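Local structure of D-3-phosphoglycerate dehydrogenase oxidoreductase protein (Ralstonia solanacearum, 3GG9) at residues I5-D10 and H27-F32; A110-T115 and Q173-Y178; K159-G164 and Q215-S220; R252-E257 and V277-P282. The protein probably oxidises D-3-phosphoglycerate in an NAD-dependent reaction, the first step of serine synthesis from that compound. All blocks are in the same frame, centred on the assembly; numbering follows the deposited sequence. Where two conformers were deposited one is given.

How the contacts relate
Contacts 2 and 3 are buried, whereas contacts 1 and 4 lie only partly covered. Contacts 1 and 3 both pair parallel strands, but in different sheets: contact 1 adds the edge strand to the five-stranded sheet, and contact 3 joins inner strands of the seven-stranded one. Their centres are about 42 Å apart, on opposite sides of the chain's centre. Contact 2 is a helix pair beside contact 3, where Thr-115 CG2 meets Ser-220 OG at 3.3 Å and strand 162-166 runs on to helix 170-181. Contact 4 joins two loops at strand ends and relies on waters and small apolar touches. Contacts 2, 3 and 4 also reach the second subunit.

Contact 1 (I5-D10 and H27-F32)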
loop_
_atom_site.group_PDB
_atom_site.type_symbol
_atom_site.label_atom_id
_atom_site.label_comp_id
_atom_site.label_asym_id
_atom_site.label_seq_id
_atom_site.Cartn_x
_atom_site.Cartn_y
_atom_site.Cartn_z
ATOM N N ILE A 5 -35.883 -3.699 -12.615
ATOM C CA ILE A 5 -34.831 -2.950 -11.918
ATOM C C ILE A 5 -33.534 -2.989 -12.715
ATOM O O ILE A 5 -33.171 -4.029 -13.271
ATOM C CB ILE A 5 -34.605 -3.501 -10.480
ATOM C CG1 ILE A 5 -35.869 -3.322 -9.653
ATOM C CG2 ILE A 5 -33.370 -2.856 -9.792
ATOM C CD1 ILE A 5 -35.846 -3.998 -8.308
ATOM N N ALA A 6 -32.865 -1.839 -12.819
ATOM C CA ALA A 6 -31.542 -1.784 -13.405
ATOM C C ALA A 6 -30.532 -1.181 -12.434
ATOM O O ALA A 6 -30.832 -0.212 -11.731
ATOM C CB ALA A 6 -31.550 -1.012 -14.699
ATOM N N VAL A 7 -29.346 -1.792 -12.404
ATOM C CA VAL A 7 -28.203 -1.282 -11.665
ATOM C C VAL A 7 -27.165 -0.868 -12.709
ATOM O O VAL A 7 -26.768 -1.671 -13.555
ATOM C CB VAL A 7 -27.546 -2.357 -10.761
ATOM C CG1 VAL A 7 -26.433 -1.722 -9.929
ATOM C CG2 VAL A 7 -28.572 -3.063 -9.854
ATOM N N LEU A 8 -26.719 0.379 -12.628
ATOM C CA LEU A 8 -25.796 0.932 -13.613
ATOM C C LEU A 8 -24.336 0.870 -13.146
ATOM O O LEU A 8 -24.071 0.836 -11.945
ATOM C CB LEU A 8 -26.179 2.394 -13.851
ATOM C CG LEU A 8 -27.541 2.667 -14.502
ATOM C CD1 LEU A 8 -27.654 4.145 -14.793
ATOM C CD2 LEU A 8 -27.683 1.860 -15.805
ATOM N N ASP A 9 -23.407 0.863 -14.107
ATOM C CA ASP A 9 -21.970 1.163 -13.893
ATOM C C ASP A 9 -21.207 0.217 -12.955
ATOM O O ASP A 9 -20.365 0.663 -12.184
ATOM C CB ASP A 9 -21.775 2.600 -13.398
ATOM C CG ASP A 9 -22.565 3.613 -14.191
ATOM O OD1 ASP A 9 -22.443 3.627 -15.427
ATOM O OD2 ASP A 9 -23.295 4.412 -13.565
ATOM N N ASP A 10 -21.501 -1.075 -13.029
ATOM C CA ASP A 10 -20.851 -2.064 -12.148
ATOM C C ASP A 10 -19.751 -2.802 -12.916
ATOM O O ASP A 10 -19.966 -3.916 -13.417
ATOM C CB ASP A 10 -21.904 -3.026 -11.595
ATOM C CG ASP A 10 -21.311 -4.132 -10.714
ATOM O OD1 ASP A 10 -20.184 -3.987 -10.184
ATOM O OD2 ASP A 10 -21.997 -5.167 -10.565
ATOM N N HIS A 27 -38.070 -9.518 -8.080
ATOM C CA HIS A 27 -37.960 -8.519 -9.159
ATOM C C HIS A 27 -37.056 -8.992 -10.245
ATOM O O HIS A 27 -36.263 -9.907 -10.038
ATOM C CB HIS A 27 -37.451 -7.189 -8.610
ATOM C CG HIS A 27 -38.247 -6.694 -7.441
ATOM N ND1 HIS A 27 -39.444 -6.026 -7.586
ATOM C CD2 HIS A 27 -38.059 -6.841 -6.109
ATOM C CE1 HIS A 27 -39.946 -5.759 -6.394
ATOM N NE2 HIS A 27 -39.120 -6.237 -5.481
ATOM N N GLU A 28 -37.176 -8.357 -11.408
ATOM C CA GLU A 28 -36.304 -8.623 -12.540
ATOM C C GLU A 28 -35.188 -7.564 -12.553
ATOM O O GLU A 28 -35.463 -6.366 -12.679
ATOM C CB GLU A 28 -37.130 -8.574 -13.819
ATOM C CG GLU A 28 -36.382 -8.837 -15.105
ATOM C CD GLU A 28 -37.259 -8.601 -16.343
ATOM O OE1 GLU A 28 -36.726 -8.118 -17.365
ATOM O OE2 GLU A 28 -38.482 -8.883 -16.291
ATOM N N VAL A 29 -33.941 -8.008 -12.393
ATOM C CA VAL A 29 -32.784 -7.104 -12.231
ATOM C C VAL A 29 -31.783 -7.291 -13.357
ATOM O O VAL A 29 -31.360 -8.411 -13.644
ATOM C CB VAL A 29 -32.049 -7.325 -10.888
ATOM C CG1 VAL A 29 -30.989 -6.227 -10.648
ATOM C CG2 VAL A 29 -33.016 -7.346 -9.744
ATOM N N LYS A 30 -31.420 -6.188 -13.997
ATOM C CA LYS A 30 -30.343 -6.179 -14.968
ATOM C C LYS A 30 -29.204 -5.323 -14.411
ATOM O O LYS A 30 -29.414 -4.186 -14.008
ATOM C CB LYS A 30 -30.830 -5.629 -16.318
ATOM C CG LYS A 30 -29.777 -5.654 -17.437
ATOM C CD LYS A 30 -29.267 -7.067 -17.690
ATOM C CE LYS A 30 -27.839 -7.081 -18.212
ATOM N NZ LYS A 30 -27.767 -6.854 -19.680
ATOM N N VAL A 31 -28.002 -5.883 -14.372
ATOM C CA VAL A 31 -26.839 -5.130 -13.935
ATOM C C VAL A 31 -26.002 -4.846 -15.174
ATOM O O VAL A 31 -25.656 -5.764 -15.916
ATOM C CB VAL A 31 -25.993 -5.904 -12.908
ATOM C CG1 VAL A 31 -24.815 -5.048 -12.438
ATOM C CG2 VAL A 31 -26.843 -6.374 -11.702
ATOM N N PHE A 32 -25.681 -3.579 -15.399
ATOM C CA PHE A 32 -24.799 -3.227 -16.512
ATOM C C PHE A 32 -23.375 -3.105 -16.002
ATOM O O PHE A 32 -23.159 -2.672 -14.858
ATOM C CB PHE A 32 -25.276 -1.928 -17.177
ATOM C CG PHE A 32 -26.615 -2.064 -17.840
ATOM C CD1 PHE A 32 -27.781 -1.698 -17.169
ATOM C CD2 PHE A 32 -26.714 -2.605 -19.122
ATOM C CE1 PHE A 32 -29.028 -1.852 -17.767
ATOM C CE2 PHE A 32 -27.958 -2.762 -19.738
ATOM C CZ PHE A 32 -29.114 -2.387 -19.061
#
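Ile-5, Ala-6 and Val-7 pair in parallel register with Val-29, Lys-30 and Val-31, the strand axes 4.6 Å apart and 21° from parallel. The ladder runs from Ile-5 N to Glu-28 O (2.7 Å) through Lys-30 N to Ile-5 O, Val-7 N to Lys-30 O and Phe-32 N to Val-7 O. Beyond the strand ends, Asp-10 N adds a bond to Phe-32 O at 2.9 Å. On one face, Val-7 CG2 meets Val-29 CG1 at 4.1 Å and also lies beside Val-31 CG2. With chi2 at 171°, Ile-5 CD1 reaches His-27 CB, 3.6 Å away. The Phe-32 ring lies on the other face. Ala-6 CB sits at its edge, Leu-8 CD2 comes within 3.8 Å of its CD1, and Lys-30 CG covers one side near the rim. Asp-10 OD2 touches Val-31 CG1 at 3.4 Å, while the Asp-10 carboxylate accepts from the amides of Ala-14 and Val-15. Strand 28-31 is outermost in this sheet within the chain; strand 4-7 bonds on its far side to strand 51-54, Leu-24 packs on Ile-5 and Val-29, and helix 306-324 meets His-27 through Leu-321 and Leu-324.

Contact 2 (A110-T115 and Q173-Y178); sequences APAELT and QLVAGY
Ala-112 presses its methyl group into the opposing helix, with CB 3.7 Å from Leu-174 CB and 4.0 Å from Val-175 CG2. The Tyr-178 ring turns its edge to the same residue: CE1 lies 3.7 Å from Ala-112 O, near the ring plane. One face of that ring is met from within its own helix by Leu-174 O, 3.3 Å above the ring plane and over its centre. Val-175 crosses Thr-115 at about a right angle, CG2 touching Thr-115 CB at 4.0 Å. With OG1 beside its own backbone N (chi1 -57°), Thr-115 bonds to Pro-111 O (2.8 Å) and to Thr-250 OG1, while CB faces the valine. Tyr-178 OH comes within 3.5 Å of Glu-113 CG, the side chains crossing at a slant, and shares water 1 with the carboxylate, whose plane is 65° from the ring. The carboxylate oxygens take the amides of Leu-158 and Lys-159 of the second subunit, whose Phe-182 stacks on Tyr-178. The segment axes pass 9.2 Å apart at 39°. Helix 109-123 packs at the subunit interface beside helix 170-181, which follows strand 162-166 and a glycine-rich turn, consistent with the dinucleotide-binding Rossmann motif.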
loop_
_atom_site.group_PDB
_atom_site.type_symbol
_atom_site.label_atom_id
_atom_site.label_comp_id
_atom_site.label_asym_id
_atom_site.label_seq_id
_atom_site.Cartn_x
_atom_site.Cartn_y
_atom_site.Cartn_z
ATOM N N ALA A 110 -13.885 2.285 4.367
ATOM C CA ALA A 110 -13.257 1.851 3.080
ATOM C C ALA A 110 -12.450 2.928 2.369
ATOM O O ALA A 110 -11.322 2.655 1.946
ATOM C CB ALA A 110 -14.271 1.228 2.127
ATOM N N PRO A 111 -13.005 4.148 2.221
ATOM C CA PRO A 111 -12.138 5.178 1.636
ATOM C C PRO A 111 -11.010 5.678 2.528
ATOM O O PRO A 111 -10.013 6.137 2.014
ATOM C CB PRO A 111 -13.122 6.315 1.286
ATOM C CG PRO A 111 -14.220 6.145 2.296
ATOM C CD PRO A 111 -14.382 4.652 2.407
ATOM N N ALA A 112 -11.150 5.609 3.859
ATOM C CA ALA A 112 -10.025 5.964 4.718
ATOM C C ALA A 112 -8.885 4.948 4.575
ATOM O O ALA A 112 -7.706 5.319 4.486
ATOM C CB ALA A 112 -10.463 6.037 6.201
ATOM N N GLU A 113 -9.221 3.665 4.573
ATOM C CA GLU A 113 -8.199 2.644 4.452
ATOM C C GLU A 113 -7.548 2.745 3.089
ATOM O O GLU A 113 -6.354 2.546 2.941
ATOM C CB GLU A 113 -8.783 1.266 4.633
ATOM C CG GLU A 113 -9.196 1.062 6.098
ATOM C CD GLU A 113 -9.443 -0.379 6.458
ATOM O OE1 GLU A 113 -9.247 -1.243 5.595
ATOM O OE2 GLU A 113 -9.818 -0.659 7.624
ATOM N N LEU A 114 -8.363 3.060 2.119
ATOM C CA LEU A 114 -7.839 3.191 0.743
ATOM C C LEU A 114 -6.851 4.355 0.643
ATOM O O LEU A 114 -5.805 4.230 -0.008
ATOM C CB LEU A 114 -8.988 3.373 -0.224
ATOM C CG LEU A 114 -8.633 3.246 -1.722
ATOM C CD1 LEU A 114 -8.202 4.605 -2.345
ATOM C CD2 LEU A 114 -7.562 2.147 -1.977
ATOM N N THR A 115 -7.208 5.496 1.224
ATOM C CA THR A 115 -6.276 6.628 1.365
ATOM C C THR A 115 -4.911 6.224 1.920
ATOM O O THR A 115 -3.868 6.597 1.385
ATOM C CB THR A 115 -6.891 7.763 2.246
ATOM O OG1 THR A 115 -8.127 8.172 1.666
ATOM C CG2 THR A 115 -5.949 8.960 2.338
ATOM N N GLN A 173 -10.632 12.208 9.939
ATOM C CA GLN A 173 -10.422 11.828 11.347
ATOM C C GLN A 173 -9.782 10.440 11.443
ATOM O O GLN A 173 -8.845 10.233 12.218
ATOM C CB GLN A 173 -11.758 11.856 12.049
ATOM C CG GLN A 173 -11.737 11.287 13.465
ATOM C CD GLN A 173 -13.032 11.532 14.190
ATOM O OE1 GLN A 173 -14.038 11.925 13.582
ATOM N NE2 GLN A 173 -13.020 11.311 15.503
ATOM N N LEU A 174 -10.264 9.504 10.632
ATOM C CA LEU A 174 -9.667 8.156 10.595
ATOM C C LEU A 174 -8.227 8.173 10.095
ATOM O O LEU A 174 -7.329 7.519 10.654
ATOM C CB LEU A 174 -10.526 7.229 9.748
ATOM C CG LEU A 174 -11.888 6.827 10.340
ATOM C CD1 LEU A 174 -12.649 5.915 9.387
ATOM C CD2 LEU A 174 -11.763 6.179 11.737
ATOM N N VAL A 175 -8.000 8.907 9.003
ATOM C CA VAL A 175 -6.679 9.015 8.427
ATOM C C VAL A 175 -5.678 9.766 9.302
ATOM O O VAL A 175 -4.523 9.359 9.380
ATOM C CB VAL A 175 -6.734 9.683 7.017
ATOM C CG1 VAL A 175 -5.338 9.893 6.482
ATOM C CG2 VAL A 175 -7.552 8.808 6.090
ATOM N N ALA A 176 -6.133 10.811 9.997
ATOM C CA ALA A 176 -5.336 11.433 11.055
ATOM C C ALA A 176 -4.907 10.418 12.151
ATOM O O ALA A 176 -3.752 10.451 12.628
ATOM C CB ALA A 176 -6.077 12.641 11.669
ATOM N N GLY A 177 -5.833 9.538 12.537
ATOM C CA GLY A 177 -5.569 8.461 13.495
ATOM C C GLY A 177 -4.502 7.472 13.022
ATOM O O GLY A 177 -3.625 7.067 13.787
ATOM N N TYR A 178 -4.571 7.078 11.750
ATOM C CA TYR A 178 -3.551 6.211 11.158
ATOM C C TYR A 178 -2.163 6.842 11.232
ATOM O O TYR A 178 -1.156 6.165 11.541
ATOM C CB TYR A 178 -3.897 5.891 9.694
ATOM C CG TYR A 178 -5.225 5.195 9.473
ATOM C CD1 TYR A 178 -5.913 5.355 8.286
ATOM C CD2 TYR A 178 -5.786 4.341 10.453
ATOM C CE1 TYR A 178 -7.133 4.704 8.052
ATOM C CE2 TYR A 178 -7.009 3.707 10.233
ATOM C CZ TYR A 178 -7.673 3.887 9.027
ATOM O OH TYR A 178 -8.878 3.256 8.793
HETATM O O HOH W 1 -9.683 0.661 9.740
#

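Contact 3 (K159-G164 and Q215-S220); sequences KGQTLG and QSDVLS
Thr-162, Asp-217 and Gly-164 lose the most surface here. The amide of Thr-162 gives an almost straight bond to Asp-217 OD2 (2.7 Å, 176°), which receives it on the anti lone pair. In return Thr-162 O accepts twice, from Asp-217 N at 2.7 Å and Val-218 N at 3.1 Å, so the two residues grip each other through backbone and carboxylate. Chi1 of -60° puts Thr-162 OG1 beside its own N, where it bonds Asn-185 ND2, and turns CG2 away from that N, against Gln-215 O and Ser-216 CA. Above the Asp-217 carboxylate the Gln-161 amide is stacked, the planes only 15° apart and OE1 3.3 Å from Asp-217 CG. OD1 of the aspartate has a salt bridge to Lys-242, which would be expected to keep the buried carboxylate charged. Gly-164 continues the parallel ladder, its N bonded to Val-218 O (2.7 Å) and its O to Ser-220 N. Having no side chain, it lets Ser-216 OG, held by Leu-212 O, approach its CA to 3.1 Å. Leu-163 CD1 packs on Val-218 CG1 at 3.6 Å. Within the Rossmann-type sheet, strand 162-166 lies between strands 185-189 and 218-221. Helix 109-123 covers Leu-163 and Val-218 through Trp-116 and Val-119, and helix 209-215 covers Leu-219 through Leu-212 and Phe-213.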
loop_
_atom_site.group_PDB
_atom_site.type_symbol
_atom_site.label_atom_id
_atom_site.label_comp_id
_atom_site.label_asym_id
_atom_site.label_seq_id
_atom_site.Cartn_x
_atom_site.Cartn_y
_atom_site.Cartn_z
ATOM N N LYS A 159 7.241 7.138 10.012
ATOM C CA LYS A 159 7.570 7.502 11.404
ATOM C C LYS A 159 8.378 8.794 11.490
ATOM O O LYS A 159 9.413 8.905 10.864
ATOM C CB LYS A 159 8.343 6.386 12.123
ATOM C CG LYS A 159 8.612 6.711 13.612
ATOM C CD LYS A 159 9.395 5.618 14.339
ATOM C CE LYS A 159 9.354 5.873 15.829
ATOM N NZ LYS A 159 10.196 4.930 16.600
ATOM N N GLY A 160 7.866 9.772 12.235
ATOM C CA GLY A 160 8.602 11.001 12.506
ATOM C C GLY A 160 8.472 12.057 11.427
ATOM O O GLY A 160 9.059 13.126 11.545
ATOM N N GLN A 161 7.717 11.747 10.369
ATOM C CA GLN A 161 7.400 12.694 9.310
ATOM C C GLN A 161 6.091 13.427 9.571
ATOM O O GLN A 161 5.308 13.059 10.439
ATOM C CB GLN A 161 7.305 11.966 7.971
ATOM C CG GLN A 161 8.578 11.265 7.606
ATOM C CD GLN A 161 9.489 12.164 6.827
ATOM O OE1 GLN A 161 9.347 12.299 5.610
ATOM N NE2 GLN A 161 10.430 12.805 7.524
ATOM N N THR A 162 5.870 14.490 8.816
ATOM C CA THR A 162 4.672 15.301 8.973
ATOM C C THR A 162 3.560 14.942 7.988
ATOM O O THR A 162 3.734 15.004 6.751
ATOM C CB THR A 162 5.007 16.827 8.957
ATOM O OG1 THR A 162 5.900 17.139 10.040
ATOM C CG2 THR A 162 3.752 17.664 9.118
ATOM N N LEU A 163 2.418 14.573 8.557
ATOM C CA LEU A 163 1.174 14.333 7.827
ATOM C C LEU A 163 0.238 15.539 7.926
ATOM O O LEU A 163 -0.246 15.875 9.016
ATOM C CB LEU A 163 0.474 13.086 8.380
ATOM C CG LEU A 163 -0.902 12.720 7.800
ATOM C CD1 LEU A 163 -0.818 12.397 6.297
ATOM C CD2 LEU A 163 -1.587 11.581 8.582
ATOM N N GLY A 164 -0.000 16.199 6.787
ATOM C CA GLY A 164 -1.017 17.241 6.688
ATOM C C GLY A 164 -2.390 16.677 6.315
ATOM O O GLY A 164 -2.532 15.911 5.350
ATOM N N GLN A 215 4.880 22.491 5.262
ATOM C CA GLN A 215 5.405 21.577 6.276
ATOM C C GLN A 215 5.175 20.077 6.068
ATOM O O GLN A 215 5.946 19.265 6.588
ATOM C CB GLN A 215 4.828 21.949 7.636
ATOM C CG GLN A 215 5.381 23.235 8.239
ATOM C CD GLN A 215 4.732 23.515 9.576
ATOM O OE1 GLN A 215 5.304 23.229 10.627
ATOM N NE2 GLN A 215 3.501 24.007 9.542
ATOM N N SER A 216 4.122 19.701 5.342
ATOM C CA SER A 216 3.732 18.294 5.243
ATOM C C SER A 216 4.668 17.480 4.371
ATOM O O SER A 216 5.034 17.908 3.278
ATOM C CB SER A 216 2.314 18.164 4.693
ATOM O OG SER A 216 1.381 18.835 5.510
ATOM N N ASP A 217 5.050 16.302 4.846
ATOM C CA ASP A 217 5.768 15.347 4.007
ATOM C C ASP A 217 4.756 14.554 3.178
ATOM O O ASP A 217 5.034 14.127 2.063
ATOM C CB ASP A 217 6.647 14.431 4.871
ATOM C CG ASP A 217 7.718 15.205 5.630
ATOM O OD1 ASP A 217 8.643 15.748 4.980
ATOM O OD2 ASP A 217 7.636 15.286 6.876
ATOM N N VAL A 218 3.575 14.364 3.757
ATOM C CA VAL A 218 2.442 13.742 3.090
ATOM C C VAL A 218 1.267 14.669 3.382
ATOM O O VAL A 218 1.022 15.042 4.531
ATOM C CB VAL A 218 2.186 12.298 3.646
ATOM C CG1 VAL A 218 0.863 11.722 3.153
ATOM C CG2 VAL A 218 3.362 11.350 3.314
ATOM N N LEU A 219 0.555 15.076 2.339
ATOM C CA LEU A 219 -0.623 15.910 2.528
ATOM C C LEU A 219 -1.817 15.212 1.903
ATOM O O LEU A 219 -1.843 14.921 0.699
ATOM C CB LEU A 219 -0.419 17.320 1.953
ATOM C CG LEU A 219 -1.457 18.391 2.346
ATOM C CD1 LEU A 219 -0.811 19.761 2.243
ATOM C CD2 LEU A 219 -2.767 18.350 1.538
ATOM N N SER A 220 -2.824 14.952 2.719
ATOM C CA SER A 220 -3.974 14.253 2.205
ATOM C C SER A 220 -5.223 15.076 2.357
ATOM O O SER A 220 -5.487 15.631 3.444
ATOM C CB SER A 220 -4.128 12.883 2.861
ATOM O OG SER A 220 -5.187 12.188 2.242
#

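Contact 4 (R252-E257 and V277-P282)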
loop_
_atom_site.group_PDB
_atom_site.type_symbol
_atom_site.label_atom_id
_atom_site.label_comp_id
_atom_site.label_asym_id
_atom_site.label_seq_id
_atom_site.Cartn_x
_atom_site.Cartn_y
_atom_site.Cartn_z
ATOM N N ARG A 252 -12.243 14.455 -4.361
ATOM C CA ARG A 252 -12.775 14.834 -5.670
ATOM C C ARG A 252 -11.683 15.593 -6.422
ATOM O O ARG A 252 -10.932 16.372 -5.819
ATOM C CB ARG A 252 -14.034 15.717 -5.544
ATOM C CG ARG A 252 -15.339 15.025 -5.076
ATOM C CD ARG A 252 -15.898 13.997 -6.072
ATOM N NE ARG A 252 -16.174 14.570 -7.393
ATOM C CZ ARG A 252 -17.323 15.144 -7.759
ATOM N NH1 ARG A 252 -18.334 15.242 -6.905
ATOM N NH2 ARG A 252 -17.462 15.632 -8.994
ATOM N N ALA A 253 -11.577 15.352 -7.734
ATOM C CA ALA A 253 -10.541 16.011 -8.566
ATOM C C ALA A 253 -10.651 17.540 -8.634
ATOM O O ALA A 253 -9.643 18.262 -8.689
ATOM C CB ALA A 253 -10.565 15.430 -9.979
ATOM N N GLU A 254 -11.877 18.028 -8.585
ATOM C CA GLU A 254 -12.182 19.435 -8.805
ATOM C C GLU A 254 -11.912 20.298 -7.569
ATOM O O GLU A 254 -12.024 21.527 -7.626
ATOM C CB GLU A 254 -13.637 19.584 -9.277
ATOM C CG GLU A 254 -13.956 18.872 -10.602
ATOM C CD GLU A 254 -14.508 17.439 -10.450
ATOM O OE1 GLU A 254 -15.096 16.953 -11.439
ATOM O OE2 GLU A 254 -14.354 16.792 -9.374
ATOM N N LEU A 255 -11.539 19.659 -6.460
ATOM C CA LEU A 255 -10.961 20.377 -5.320
ATOM C C LEU A 255 -9.662 21.104 -5.660
ATOM O O LEU A 255 -9.331 22.090 -5.022
ATOM C CB LEU A 255 -10.692 19.437 -4.153
ATOM C CG LEU A 255 -11.893 18.758 -3.495
ATOM C CD1 LEU A 255 -11.424 17.775 -2.432
ATOM C CD2 LEU A 255 -12.832 19.770 -2.884
ATOM N N VAL A 256 -8.916 20.590 -6.636
ATOM C CA VAL A 256 -7.713 21.252 -7.131
ATOM C C VAL A 256 -8.109 21.963 -8.412
ATOM O O VAL A 256 -8.827 21.397 -9.231
ATOM C CB VAL A 256 -6.573 20.248 -7.443
ATOM C CG1 VAL A 256 -5.290 20.970 -7.877
ATOM C CG2 VAL A 256 -6.284 19.365 -6.232
ATOM N N GLU A 257 -7.656 23.201 -8.581
ATOM C CA GLU A 257 -7.895 23.926 -9.831
ATOM C C GLU A 257 -7.453 23.127 -11.044
ATOM O O GLU A 257 -6.501 22.362 -10.994
ATOM C CB GLU A 257 -7.278 25.330 -9.810
ATOM C CG GLU A 257 -5.763 25.398 -9.905
ATOM C CD GLU A 257 -5.259 26.841 -10.030
ATOM O OE1 GLU A 257 -4.104 27.110 -9.659
ATOM O OE2 GLU A 257 -6.021 27.709 -10.500
ATOM N N VAL A 277 -9.218 9.825 -7.974
ATOM C CA VAL A 277 -10.389 10.479 -8.534
ATOM C C VAL A 277 -9.976 11.362 -9.705
ATOM O O VAL A 277 -8.924 12.009 -9.661
ATOM C CB VAL A 277 -11.134 11.356 -7.468
ATOM C CG1 VAL A 277 -11.824 10.475 -6.444
ATOM C CG2 VAL A 277 -10.158 12.350 -6.779
ATOM N N PHE A 278 -10.810 11.370 -10.735
ATOM C CA PHE A 278 -10.571 12.151 -11.946
ATOM C C PHE A 278 -11.789 13.015 -12.280
ATOM O O PHE A 278 -12.902 12.695 -11.860
ATOM C CB PHE A 278 -10.305 11.206 -13.112
ATOM C CG PHE A 278 -9.035 10.409 -12.980
ATOM C CD1 PHE A 278 -7.862 10.837 -13.612
ATOM C CD2 PHE A 278 -9.008 9.222 -12.248
ATOM C CE1 PHE A 278 -6.689 10.102 -13.512
ATOM C CE2 PHE A 278 -7.830 8.481 -12.122
ATOM C CZ PHE A 278 -6.674 8.911 -12.774
ATOM N N GLU A 279 -11.586 14.087 -13.056
ATOM C CA GLU A 279 -12.693 14.969 -13.463
ATOM C C GLU A 279 -13.711 14.237 -14.328
ATOM O O GLU A 279 -14.912 14.472 -14.233
ATOM C CB GLU A 279 -12.188 16.190 -14.231
ATOM C CG GLU A 279 -11.424 17.198 -13.406
ATOM C CD GLU A 279 -9.956 16.870 -13.327
ATOM O OE1 GLU A 279 -9.534 15.863 -13.946
ATOM O OE2 GLU A 279 -9.224 17.622 -12.653
ATOM N N THR A 280 -13.208 13.355 -15.181
ATOM C CA THR A 280 -14.047 12.539 -16.028
ATOM C C THR A 280 -13.725 11.088 -15.716
ATOM O O THR A 280 -12.558 10.718 -15.652
ATOM C CB THR A 280 -13.764 12.845 -17.521
ATOM O OG1 THR A 280 -14.173 14.191 -17.806
ATOM C CG2 THR A 280 -14.513 11.902 -18.430
ATOM N N GLU A 281 -14.761 10.286 -15.494
ATOM C CA GLU A 281 -14.633 8.864 -15.216
ATOM C C GLU A 281 -15.761 8.185 -16.003
ATOM O O GLU A 281 -16.843 8.758 -16.123
ATOM C CB GLU A 281 -14.754 8.598 -13.699
ATOM C CG GLU A 281 -13.560 9.141 -12.864
ATOM C CD GLU A 281 -13.801 9.119 -11.352
ATOM O OE1 GLU A 281 -14.770 8.495 -10.906
ATOM O OE2 GLU A 281 -13.018 9.730 -10.605
ATOM N N PRO A 282 -15.516 6.988 -16.579
ATOM C CA PRO A 282 -14.280 6.216 -16.588
ATOM C C PRO A 282 -13.210 6.771 -17.528
ATOM O O PRO A 282 -13.513 7.503 -18.479
ATOM C CB PRO A 282 -14.729 4.827 -17.047
ATOM C CG PRO A 282 -15.992 5.021 -17.720
ATOM C CD PRO A 282 -16.610 6.281 -17.267
HETATM O O HOH W 2 -13.673 13.848 -9.254
HETATM O O HOH W 3 -16.151 14.438 -11.586
HETATM O O HOH W 4 -9.311 19.701 -11.205
#
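Water 2 accepts from Ala-253 N at 3.0 Å and, in one of the two conformers of Arg-252, from NE; Phe-278 O and Glu-254 OE2 are also within bonding distance. Water 3 accepts from Arg-252 NH2 and reaches Glu-254 OE1 and Glu-279 O; a weak salt bridge also joins Arg-252 NH2 to Glu-254 OE2. Ala-253 CB fits against the backbone of the other loop, 3.5 Å from Glu-279 N, and the Glu-279 side chain folds over it with CD at 3.7 Å. Chi1 of -71° sets Val-277 CG1 anti to its carbonyl carbon and leaves CG2 between the backbone N and that carbon, 3.5 Å from Ala-253 N. Glu-254 and Glu-279 run antiparallel, their carboxylate planes 78° apart and OE1 and OE2 respectively 6.0 Å from each other. A glycerol, probably from the crystallisation liquor, hydrogen-bonds Glu-279 OE1. Phe-278 N makes a nearly straight bond to the anti lone pair of Glu-281 OE2 (2.8 Å), while Glu-281 OE1 holds His-300 ND1. Trp-138 of the second subunit packs on Phe-278. Both loops follow strands of the nucleotide-binding fold, and Arg-252, Glu-281 and His-300 are consistent with the arginine, glutamate and histidine of the family's active sites.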